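Hydroxyethylphosphonate dioxygenase (Streptomyces albus, PDB 6B9R) probably catalyses the iron-dependent oxidative cleavage of 2-hydroxyethylphosphonate to hydroxymethylphosphonate in phosphonate metabolism. Local coordinates at residues A[178-186]-A[333-342]. Sequence-based numbering, arbitrary orientation.
Sequences TGDSVWGLP and LAGDPLHPHT
Val182 and Trp183 run alongside Ala334 and Gly335 in the same chain direction, the CA atoms of Val182 and Ala334 lying 5.2 Å apart, without a backbone-to-backbone hydrogen bond between them. Strand 181-184 belongs to the antiparallel sheet of the iron-binding cupin domain, whereas 333-342 links strands 328-332 and 343-349 of a second antiparallel sheet, consistent with a bicupin fold; the contact therefore packs a strand of one sheet against a loop of the other. Ser181 supplies the one hydrogen bond across, its OG accepting from Ala334 N at 3.0 Å (146° at the hydrogen). With OG set between its own backbone N and carbonyl carbon (chi1 62°), the hydroxyl faces the loop. Trp183 dominates the remainder: CG anti to the backbone N (chi1 -177°) sends the indole along the loop. Asp336 CB sits over one face, 3.6 Å from the six-ring centroid, a CH-pi contact, and its carboxylate is almost parallel to the ring. The Trp183 edge points at the face of the His339 ring in an offset edge-to-face pair, CZ2 lying 3.7 Å from His339 ND1. Tyr208 OH hydrogen-bonds Trp183 NE1, His339 ND1 and Thr342 OG1, tying strand and loop together. An alanine in place of Trp183 is likely to open a gap beneath Asp336 and cost Tyr208 its indole partner. Asp336 OD2, also hydrogen-bonded to Thr301 OG1, closes an Asx turn by accepting from Leu338 N at 3.0 Å, while Leu338 CD2 touches Leu185 CD2 at 3.9 Å.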
loop_
_atom_site.group_PDB
_atom_site.type_symbol
_atom_site.label_atom_id
_atom_site.label_comp_id
_atom_site.label_asym_id
_atom_site.label_seq_id
_atom_site.Cartn_x
_atom_site.Cartn_y
_atom_site.Cartn_z
ATOM N N THR A 178 -13.076 19.021 -27.384
ATOM C CA THR A 178 -11.898 18.184 -27.592
ATOM C C THR A 178 -10.670 18.738 -26.885
ATOM O O THR A 178 -10.343 19.921 -27.012
ATOM C CB THR A 178 -11.631 18.045 -29.085
ATOM O OG1 THR A 178 -12.795 17.482 -29.701
ATOM C CG2 THR A 178 -10.428 17.126 -29.342
ATOM N N GLY A 179 -9.993 17.875 -26.123
ATOM C CA GLY A 179 -8.792 18.255 -25.418
ATOM C C GLY A 179 -9.000 18.725 -23.995
ATOM O O GLY A 179 -8.009 18.898 -23.275
ATOM N N ASP A 180 -10.242 18.958 -23.573
ATOM C CA ASP A 180 -10.531 19.178 -22.164
ATOM C C ASP A 180 -10.418 17.856 -21.398
ATOM O O ASP A 180 -10.389 16.763 -21.978
ATOM C CB ASP A 180 -11.928 19.771 -21.977
ATOM C CG ASP A 180 -12.071 21.133 -22.629
ATOM O OD1 ASP A 180 -11.051 21.828 -22.747
ATOM O OD2 ASP A 180 -13.199 21.503 -23.001
ATOM N N SER A 181 -10.360 17.967 -20.075
ATOM C CA SER A 181 -10.219 16.775 -19.244
ATOM C C SER A 181 -10.641 17.093 -17.818
ATOM O O SER A 181 -10.679 18.251 -17.403
ATOM C CB SER A 181 -8.784 16.242 -19.286
ATOM O OG SER A 181 -7.866 17.198 -18.777
ATOM N N VAL A 182 -10.940 16.042 -17.058
ATOM C CA VAL A 182 -11.359 16.215 -15.676
ATOM C C VAL A 182 -10.852 15.021 -14.884
ATOM O O VAL A 182 -10.692 13.924 -15.423
ATOM C CB VAL A 182 -12.891 16.359 -15.568
ATOM C CG1 VAL A 182 -13.578 15.138 -16.148
ATOM C CG2 VAL A 182 -13.334 16.625 -14.114
ATOM N N TRP A 183 -10.546 15.266 -13.615
ATOM C CA TRP A 183 -10.127 14.234 -12.673
ATOM C C TRP A 183 -11.105 14.261 -11.505
ATOM O O TRP A 183 -11.474 15.336 -11.031
ATOM C CB TRP A 183 -8.679 14.484 -12.196
ATOM C CG TRP A 183 -8.116 13.426 -11.263
ATOM C CD1 TRP A 183 -7.342 12.344 -11.608
ATOM C CD2 TRP A 183 -8.268 13.373 -9.843
ATOM N NE1 TRP A 183 -7.006 11.624 -10.481
ATOM C CE2 TRP A 183 -7.568 12.231 -9.386
ATOM C CE3 TRP A 183 -8.930 14.180 -8.908
ATOM C CZ2 TRP A 183 -7.512 11.883 -8.043
ATOM C CZ3 TRP A 183 -8.877 13.832 -7.573
ATOM C CH2 TRP A 183 -8.171 12.697 -7.149
ATOM N N GLY A 184 -11.539 13.091 -11.046
ATOM C CA GLY A 184 -12.668 13.020 -10.132
ATOM C C GLY A 184 -12.483 11.962 -9.062
ATOM O O GLY A 184 -11.841 10.932 -9.273
ATOM N N LEU A 185 -13.094 12.222 -7.902
ATOM C CA LEU A 185 -12.924 11.447 -6.684
ATOM C C LEU A 185 -13.842 10.237 -6.672
ATOM O O LEU A 185 -14.836 10.186 -7.404
ATOM C CB LEU A 185 -13.206 12.330 -5.469
ATOM C CG LEU A 185 -12.132 13.367 -5.168
ATOM C CD1 LEU A 185 -12.600 14.303 -4.044
ATOM C CD2 LEU A 185 -10.829 12.672 -4.801
ATOM N N PRO A 186 -13.529 9.245 -5.836
ATOM C CA PRO A 186 -14.402 8.072 -5.706
ATOM C C PRO A 186 -15.837 8.446 -5.347
ATOM O O PRO A 186 -16.083 9.371 -4.572
ATOM C CB PRO A 186 -13.741 7.272 -4.574
ATOM C CG PRO A 186 -12.302 7.639 -4.638
ATOM C CD PRO A 186 -12.298 9.112 -5.035
ATOM N N LEU A 333 -2.694 17.468 -18.586
ATOM C CA LEU A 333 -4.129 17.327 -18.444
ATOM C C LEU A 333 -4.484 17.261 -16.958
ATOM O O LEU A 333 -3.636 17.463 -16.082
ATOM C CB LEU A 333 -4.615 16.108 -19.244
ATOM C CG LEU A 333 -4.063 16.069 -20.678
ATOM C CD1 LEU A 333 -4.466 14.769 -21.388
ATOM C CD2 LEU A 333 -4.532 17.305 -21.458
ATOM N N ALA A 334 -5.753 16.993 -16.663
ATOM C CA ALA A 334 -6.248 17.159 -15.301
ATOM C C ALA A 334 -5.607 16.155 -14.350
ATOM O O ALA A 334 -5.421 14.984 -14.690
ATOM C CB ALA A 334 -7.769 16.991 -15.276
ATOM N N GLY A 335 -5.299 16.610 -13.144
ATOM C CA GLY A 335 -4.860 15.714 -12.099
ATOM C C GLY A 335 -5.164 16.349 -10.768
ATOM O O GLY A 335 -5.943 17.294 -10.678
ATOM N N ASP A 336 -4.510 15.847 -9.717
ATOM C CA ASP A 336 -4.764 16.372 -8.375
ATOM C C ASP A 336 -3.622 15.981 -7.453
ATOM O O ASP A 336 -3.106 14.858 -7.570
ATOM C CB ASP A 336 -6.088 15.858 -7.810
ATOM C CG ASP A 336 -6.532 16.649 -6.579
ATOM O OD1 ASP A 336 -7.057 17.767 -6.764
ATOM O OD2 ASP A 336 -6.359 16.152 -5.451
ATOM N N PRO A 337 -3.199 16.867 -6.538
ATOM C CA PRO A 337 -2.102 16.516 -5.618
ATOM C C PRO A 337 -2.460 15.434 -4.618
ATOM O O PRO A 337 -1.554 14.924 -3.944
ATOM C CB PRO A 337 -1.787 17.839 -4.892
ATOM C CG PRO A 337 -2.421 18.930 -5.750
ATOM C CD PRO A 337 -3.582 18.289 -6.455
ATOM N N LEU A 338 -3.737 15.079 -4.467
ATOM C CA LEU A 338 -4.041 13.899 -3.658
ATOM C C LEU A 338 -3.441 12.652 -4.288
ATOM O O LEU A 338 -3.135 11.675 -3.589
ATOM C CB LEU A 338 -5.554 13.731 -3.488
ATOM C CG LEU A 338 -6.024 12.545 -2.628
ATOM C CD1 LEU A 338 -5.972 12.892 -1.142
ATOM C CD2 LEU A 338 -7.422 12.064 -3.024
ATOM N N HIS A 339 -3.259 12.677 -5.604
ATOM C CA HIS A 339 -2.639 11.600 -6.366
ATOM C C HIS A 339 -1.398 12.140 -7.070
ATOM O O HIS A 339 -1.391 12.322 -8.294
ATOM C CB HIS A 339 -3.622 11.010 -7.373
ATOM C CG HIS A 339 -4.416 9.865 -6.828
ATOM N ND1 HIS A 339 -5.175 9.040 -7.629
ATOM C CD2 HIS A 339 -4.573 9.415 -5.561
ATOM C CE1 HIS A 339 -5.753 8.117 -6.879
ATOM N NE2 HIS A 339 -5.407 8.326 -5.621
ATOM N N PRO A 340 -0.321 12.391 -6.325
ATOM C CA PRO A 340 0.883 12.950 -6.953
ATOM C C PRO A 340 1.491 12.045 -8.009
ATOM O O PRO A 340 2.210 12.538 -8.882
ATOM C CB PRO A 340 1.836 13.133 -5.765
ATOM C CG PRO A 340 1.413 11.988 -4.811
ATOM C CD PRO A 340 -0.097 12.036 -4.913
ATOM N N HIS A 341 1.221 10.747 -7.970
ATOM C CA HIS A 341 1.795 9.810 -8.927
ATOM C C HIS A 341 0.932 9.612 -10.161
ATOM O O HIS A 341 1.233 8.729 -10.974
ATOM C CB HIS A 341 2.052 8.474 -8.236
ATOM C CG HIS A 341 2.724 8.630 -6.911
ATOM N ND1 HIS A 341 3.996 9.148 -6.781
ATOM C CD2 HIS A 341 2.282 8.391 -5.655
ATOM C CE1 HIS A 341 4.322 9.187 -5.501
ATOM N NE2 HIS A 341 3.296 8.745 -4.796
ATOM N N THR A 342 -0.138 10.393 -10.316
ATOM C CA THR A 342 -0.942 10.365 -11.527
ATOM C C THR A 342 -0.492 11.512 -12.422
ATOM O O THR A 342 -0.561 12.678 -12.020
ATOM C CB THR A 342 -2.434 10.465 -11.210
ATOM O OG1 THR A 342 -2.852 9.268 -10.544
ATOM C CG2 THR A 342 -3.235 10.612 -12.494
#